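Local atomic coordinates of Lmo1076 protein (Listeria monocytogenes serovar 1/2a, PDB entry 5JQC), a protein that is a putative secreted autolysin that may have amidase activity in cell-wall degradation, represented here by a fragment of three SH3-like GW modules. Residues 208-211 against 212-215; 112-115 against 116-120; 160-164 against 165-169. All coordinates share one frame; numbering follows the deposited sequence. Where two conformers were deposited one is given.

Contact 1 of 3, residues 208-211 against 212-215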
loop_
_atom_site.group_PDB
_atom_site.type_symbol
_atom_site.label_atom_id
_atom_site.label_comp_id
_atom_site.label_asym_id
_atom_site.label_seq_id
_atom_site.Cartn_x
_atom_site.Cartn_y
_atom_site.Cartn_z
ATOM N N ASN A 208 19.836 11.793 2.529
ATOM C CA ASN A 208 18.530 11.162 2.724
ATOM C C ASN A 208 18.171 10.208 1.591
ATOM O O ASN A 208 16.988 10.004 1.272
ATOM C CB ASN A 208 17.426 12.208 2.919
ATOM C CG ASN A 208 16.203 11.633 3.598
ATOM O OD1 ASN A 208 15.083 11.789 3.113
ATOM N ND2 ASN A 208 16.411 10.945 4.706
ATOM N N THR A 209 19.183 9.604 0.979
ATOM C CA THR A 209 18.956 8.610 -0.056
ATOM C C THR A 209 19.144 7.175 0.447
ATOM O O THR A 209 18.854 6.228 -0.298
ATOM C CB THR A 209 19.885 8.892 -1.252
ATOM O OG1 THR A 209 21.245 8.841 -0.820
ATOM C CG2 THR A 209 19.637 10.290 -1.801
ATOM N N SER A 210 19.593 6.990 1.691
ATOM C CA SER A 210 19.846 5.658 2.232
ATOM C C SER A 210 19.895 5.757 3.751
ATOM O O SER A 210 19.799 6.848 4.325
ATOM C CB SER A 210 21.149 5.069 1.688
ATOM O OG SER A 210 22.229 5.814 2.199
ATOM N N SER A 211 20.033 4.598 4.402
ATOM C CA SER A 211 20.091 4.571 5.863
ATOM C C SER A 211 21.301 5.334 6.393
ATOM O O SER A 211 21.205 6.022 7.417
ATOM C CB SER A 211 20.125 3.128 6.359
ATOM O OG SER A 211 20.338 3.107 7.753
ATOM N N SER A 212 22.440 5.239 5.697
ATOM C CA SER A 212 23.693 5.819 6.169
ATOM C C SER A 212 23.860 7.299 5.842
ATOM O O SER A 212 24.849 7.911 6.273
ATOM C CB SER A 212 24.868 5.047 5.571
ATOM O OG SER A 212 24.572 4.624 4.258
ATOM N N SER A 213 22.947 7.888 5.076
ATOM C CA SER A 213 23.054 9.287 4.684
ATOM C C SER A 213 21.947 10.139 5.307
ATOM O O SER A 213 21.662 11.241 4.824
ATOM C CB SER A 213 23.055 9.400 3.152
ATOM O OG SER A 213 22.024 8.597 2.588
HETATM N N MSE A 214 21.309 9.642 6.370
HETATM C CA MSE A 214 20.316 10.432 7.090
HETATM C C MSE A 214 20.975 11.334 8.134
HETATM O O MSE A 214 20.422 12.394 8.452
HETATM C CB MSE A 214 19.263 9.533 7.749
HETATM C CG MSE A 214 18.515 8.673 6.762
HETATM SE SE MSE A 214 16.960 7.931 7.560
HETATM C CE MSE A 214 17.608 6.191 8.100
ATOM N N ASN A 215 22.162 10.958 8.628
ATOM C CA ASN A 215 22.793 11.672 9.733
ATOM C C ASN A 215 24.206 12.133 9.401
ATOM O O ASN A 215 25.052 11.336 8.982
ATOM C CB ASN A 215 22.830 10.814 10.990
ATOM C CG ASN A 215 21.631 11.049 11.862
ATOM O OD1 ASN A 215 20.616 10.369 11.715
ATOM N ND2 ASN A 215 21.718 12.046 12.754
#
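M214, a selenomethionine, lays its side chain against the backbone that precedes it by four residues, with CG 3.3 Å from S210 O. The chain then bends at its third torsion (chi3 -96°), which turns CE back toward S211. N208 lies against the same residue, its side chain slanting across that of M214.

A knot of serine hydroxyls holds the neighbouring side of the loop. S210 OG and S213 OG meet tip to tip at 2.8 Å, a hydrogen bond in which either could donate, and S212 OG joins through a weak hydrogen bond at 3.3 Å from S210 OG, again with the donor undecided. S213 can take part because its OG sits between its own backbone N and carbonyl carbon (chi1 46°), which turns the hydroxyl toward S210. S213 OG also makes a weak hydrogen bond to V206 O, and T209 OG1 is bonded to that same carbonyl oxygen.

The backbone carrying these hydroxyls is a type I beta turn over S210 to S213, closed weakly by S213 N to S210 O at 3.4 Å. It stands in the long loop between strands 201-202 and 218-219 of the third GW module of this fragment. A second bond draws the loop together from outside the turn: N208 N donates to S213 O over 3.0 Å, approaching from above the carbonyl plane, well away from the usual lone-pair directions. The two bonds share S213, which gives its N-H to one and its C=O to the other.

The loop faces the preceding module and the linker. In one of two conformers S211 OG is hydrogen-bonded to NZ of K111, a residue of the second module, so that link may not be constant. The M214 side chain touches Y179, and the backbone of N208 is hydrogen-bonded to D180.

Contact 2 of 3, residues 112-115 against 116-120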
loop_
_atom_site.group_PDB
_atom_site.type_symbol
_atom_site.label_atom_id
_atom_site.label_comp_id
_atom_site.label_asym_id
_atom_site.label_seq_id
_atom_site.Cartn_x
_atom_site.Cartn_y
_atom_site.Cartn_z
ATOM N N ILE A 112 11.817 1.069 7.796
ATOM C CA ILE A 112 10.655 0.865 8.650
ATOM C C ILE A 112 10.978 1.472 10.005
ATOM O O ILE A 112 11.832 0.959 10.726
ATOM C CB ILE A 112 10.308 -0.618 8.778
ATOM C CG1 ILE A 112 9.894 -1.170 7.417
ATOM C CG2 ILE A 112 9.221 -0.789 9.827
ATOM C CD1 ILE A 112 9.717 -2.654 7.389
ATOM N N THR A 113 10.319 2.573 10.351
ATOM C CA THR A 113 10.602 3.267 11.595
ATOM C C THR A 113 9.492 3.147 12.628
ATOM O O THR A 113 9.716 3.503 13.791
ATOM C CB THR A 113 10.886 4.749 11.329
ATOM O OG1 THR A 113 10.006 5.231 10.306
ATOM C CG2 THR A 113 12.326 4.940 10.902
ATOM N N ALA A 114 8.315 2.654 12.258
ATOM C CA ALA A 114 7.294 2.395 13.258
ATOM C C ALA A 114 6.604 1.071 12.977
ATOM O O ALA A 114 5.381 0.959 13.085
ATOM C CB ALA A 114 6.279 3.534 13.319
ATOM N N GLY A 115 7.375 0.047 12.598
ATOM C CA GLY A 115 6.791 -1.275 12.430
ATOM C C GLY A 115 6.220 -1.856 13.715
ATOM O O GLY A 115 5.290 -2.668 13.676
ATOM N N SER A 116 6.754 -1.452 14.868
ATOM C CA SER A 116 6.328 -2.051 16.123
ATOM C C SER A 116 5.041 -1.446 16.682
ATOM O O SER A 116 4.544 -1.940 17.693
ATOM C CB SER A 116 7.447 -1.956 17.159
ATOM O OG SER A 116 7.901 -0.626 17.269
ATOM N N THR A 117 4.477 -0.414 16.042
ATOM C CA THR A 117 3.226 0.199 16.470
ATOM C C THR A 117 2.160 0.112 15.381
ATOM O O THR A 117 1.248 0.937 15.353
ATOM C CB THR A 117 3.457 1.660 16.876
ATOM O OG1 THR A 117 3.845 2.430 15.725
ATOM C CG2 THR A 117 4.577 1.756 17.899
ATOM N N ASN A 118 2.291 -0.850 14.460
ATOM C CA ASN A 118 1.339 -1.106 13.392
ATOM C C ASN A 118 1.243 -2.603 13.161
ATOM O O ASN A 118 2.252 -3.314 13.208
ATOM C CB ASN A 118 1.747 -0.438 12.064
ATOM C CG ASN A 118 1.498 1.040 12.066
ATOM O OD1 ASN A 118 0.348 1.483 11.904
ATOM N ND2 ASN A 118 2.551 1.825 12.297
ATOM N N GLY A 119 0.035 -3.068 12.871
ATOM C CA GLY A 119 -0.149 -4.453 12.506
ATOM C C GLY A 119 0.410 -4.757 11.133
ATOM O O GLY A 119 0.721 -3.872 10.335
ATOM N N LEU A 120 0.528 -6.042 10.841
ATOM C CA LEU A 120 1.189 -6.496 9.631
ATOM C C LEU A 120 0.231 -7.407 8.886
ATOM O O LEU A 120 -0.174 -8.444 9.417
ATOM C CB LEU A 120 2.496 -7.219 9.967
ATOM C CG LEU A 120 3.187 -7.936 8.804
ATOM C CD1 LEU A 120 3.392 -7.013 7.601
ATOM C CD2 LEU A 120 4.521 -8.488 9.269
#
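CG of N118 is anti to its own carbonyl carbon, beside the backbone N (chi1 -76°), and this torsion carries the side-chain amide back over the turn to A114. T117 holds OG1 between its backbone N and carbonyl carbon (chi1 66°), where the hydroxyl faces the same residue. Both groups are directed at one atom, A114 O; A114 and G115 were modelled in two conformers, so the details hold for one of them.

The amide bond is well formed. N118 ND2 lies 3.1 Å from A114 O, the hydrogen bond is nearly straight at 165°, and the oxygen sits close to the amide plane, although the donor is somewhat tilted from the plane of the carbonyl. T117 contributes twice and weakly: both T117 N and T117 OG1 stand 3.4 Å from A114 O. Three donors therefore share one carbonyl oxygen, and OG1 also brushes A114 CB at 3.6 Å.

The bond from T117 N closes a type I beta turn over A114 to T117, with G115 and S116 at its corners. It follows the long strand 103-112 of the fragment's second GW module, probably at the place of the RT loop in SH3-like folds. The side chain of Q141 clasps the entry to the turn, bonded to T113 O and weakly to G115 N. Beyond the turn, the backbone of N118 is tied to A137, and the N118 side chain rests on L171 and D172 of strand 166-172.

Contact 3 of 3, residues 160-164 against 165-169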
loop_
_atom_site.group_PDB
_atom_site.type_symbol
_atom_site.label_atom_id
_atom_site.label_comp_id
_atom_site.label_asym_id
_atom_site.label_seq_id
_atom_site.Cartn_x
_atom_site.Cartn_y
_atom_site.Cartn_z
ATOM N N GLN A 160 2.693 -2.156 0.387
ATOM C CA GLN A 160 3.220 -3.509 0.294
ATOM C C GLN A 160 4.734 -3.413 0.154
ATOM O O GLN A 160 5.236 -2.587 -0.615
ATOM C CB GLN A 160 2.605 -4.248 -0.895
ATOM C CG GLN A 160 2.903 -5.729 -0.868
ATOM C CD GLN A 160 2.378 -6.451 -2.071
ATOM O OE1 GLN A 160 2.332 -5.897 -3.165
ATOM N NE2 GLN A 160 1.963 -7.698 -1.878
ATOM N N PHE A 161 5.464 -4.232 0.901
ATOM C CA PHE A 161 6.896 -4.004 1.050
ATOM C C PHE A 161 7.672 -5.313 1.139
ATOM O O PHE A 161 7.145 -6.358 1.533
ATOM C CB PHE A 161 7.206 -3.162 2.294
ATOM C CG PHE A 161 7.008 -3.914 3.587
ATOM C CD1 PHE A 161 5.743 -4.124 4.093
ATOM C CD2 PHE A 161 8.084 -4.432 4.274
ATOM C CE1 PHE A 161 5.561 -4.831 5.251
ATOM C CE2 PHE A 161 7.908 -5.133 5.427
ATOM C CZ PHE A 161 6.645 -5.332 5.923
ATOM N N GLN A 162 8.958 -5.221 0.802
ATOM C CA GLN A 162 9.882 -6.349 0.825
ATOM C C GLN A 162 11.058 -6.038 1.738
ATOM O O GLN A 162 11.530 -4.895 1.791
ATOM C CB GLN A 162 10.404 -6.662 -0.573
ATOM C CG GLN A 162 9.307 -6.828 -1.599
ATOM C CD GLN A 162 9.860 -7.136 -2.982
ATOM O OE1 GLN A 162 10.691 -6.395 -3.515
ATOM N NE2 GLN A 162 9.393 -8.229 -3.574
ATOM N N VAL A 163 11.528 -7.066 2.449
ATOM C CA VAL A 163 12.751 -7.010 3.252
ATOM C C VAL A 163 13.628 -8.193 2.841
ATOM O O VAL A 163 13.184 -9.350 2.882
ATOM C CB VAL A 163 12.457 -7.031 4.768
ATOM C CG1 VAL A 163 13.743 -6.975 5.591
ATOM C CG2 VAL A 163 11.549 -5.869 5.158
ATOM N N GLY A 164 14.860 -7.906 2.434
ATOM C CA GLY A 164 15.735 -8.949 1.918
ATOM C C GLY A 164 15.194 -9.681 0.704
ATOM O O GLY A 164 15.270 -10.914 0.646
ATOM N N GLY A 165 14.639 -8.958 -0.266
ATOM C CA GLY A 165 14.176 -9.583 -1.484
ATOM C C GLY A 165 12.866 -10.337 -1.385
ATOM O O GLY A 165 12.352 -10.784 -2.419
ATOM N N LYS A 166 12.300 -10.486 -0.187
ATOM C CA LYS A 166 11.060 -11.229 0.021
ATOM C C LYS A 166 9.915 -10.271 0.375
ATOM O O LYS A 166 10.035 -9.464 1.309
ATOM C CB LYS A 166 11.240 -12.280 1.129
ATOM C CG LYS A 166 11.750 -13.654 0.663
ATOM C CD LYS A 166 13.216 -13.616 0.215
ATOM C CE LYS A 166 13.725 -14.969 -0.316
ATOM N NZ LYS A 166 15.082 -14.846 -0.940
ATOM N N THR A 167 8.806 -10.375 -0.363
ATOM C CA THR A 167 7.593 -9.613 -0.054
ATOM C C THR A 167 7.026 -10.028 1.303
ATOM O O THR A 167 6.643 -11.186 1.497
ATOM C CB THR A 167 6.534 -9.817 -1.134
ATOM O OG1 THR A 167 7.047 -9.406 -2.400
ATOM C CG2 THR A 167 5.262 -9.001 -0.799
ATOM N N ILE A 168 6.953 -9.087 2.235
ATOM C CA ILE A 168 6.520 -9.403 3.594
ATOM C C ILE A 168 5.011 -9.275 3.753
ATOM O O ILE A 168 4.368 -10.103 4.404
ATOM C CB ILE A 168 7.257 -8.501 4.594
ATOM C CG1 ILE A 168 8.765 -8.671 4.417
ATOM C CG2 ILE A 168 6.849 -8.847 6.003
ATOM C CD1 ILE A 168 9.246 -10.083 4.706
ATOM N N GLY A 169 4.428 -8.235 3.187
ATOM C CA GLY A 169 3.023 -7.966 3.443
ATOM C C GLY A 169 2.731 -6.488 3.265
ATOM O O GLY A 169 3.373 -5.808 2.463
#
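Q162 and T167 face each other across a hairpin as a non-hydrogen-bonded pair, and their side chains supply the bond that the backbone lacks there. Q162 NE2 donates a hydrogen bond to T167 OG1 over 2.9 Å at 160°, with the hydroxyl lying near the amide plane. The extended Q162 chain reaches across to strand 166-169, while T167 sets OG1 beside its own backbone N (chi1 -59°) to receive it.

Backbone groups are met on both sides of this pair. V163 N donates to K166 O at 3.0 Å; the return bond from K166 N to V163 O, at 3.4 Å, is weak. Farther along, I168 N reaches F161 O at 2.8 Å in the carbonyl plane, and F161 N reaches G169 O at 3.0 Å, almost in line with the carbonyl bond. The other edge of strand 160-163 is served by strand 144-153, where the backbones of Q160 and Q162 find partners.

I168 is the extra residue of a beta bulge. Its CB sits obliquely to the F161 ring, 3.5 Å from F161 CZ, while F176 meets that ring edge to face.

G169 and the following W170 form the Gly-Trp dipeptide that names the family. The whole is a two-residue beta hairpin, closed by a type I' turn through G164 and G165, within an SH3-like GW module.

Contacts 2 and 3 belong to one GW module and share its hydrophobic interior, though their centres lie about 14 Å apart. The residues flanking the 112-120 turn reach the hairpin: I112 CD1 packs 3.6 Å from F161 CE2, and L120 CD2 lies 4.0 Å from I168 CG2. Contact 1 belongs to the next module. Its centre is about 20 Å from each of the others, and its nearest atoms stay about 6 Å from contact 2 and 12 Å from contact 3. K111, just ahead of contact 2, reaches across to S211 in one of that residue's two conformers. The sulfate about 6 Å from the N118 side chain probably came from the crystallisation liquor.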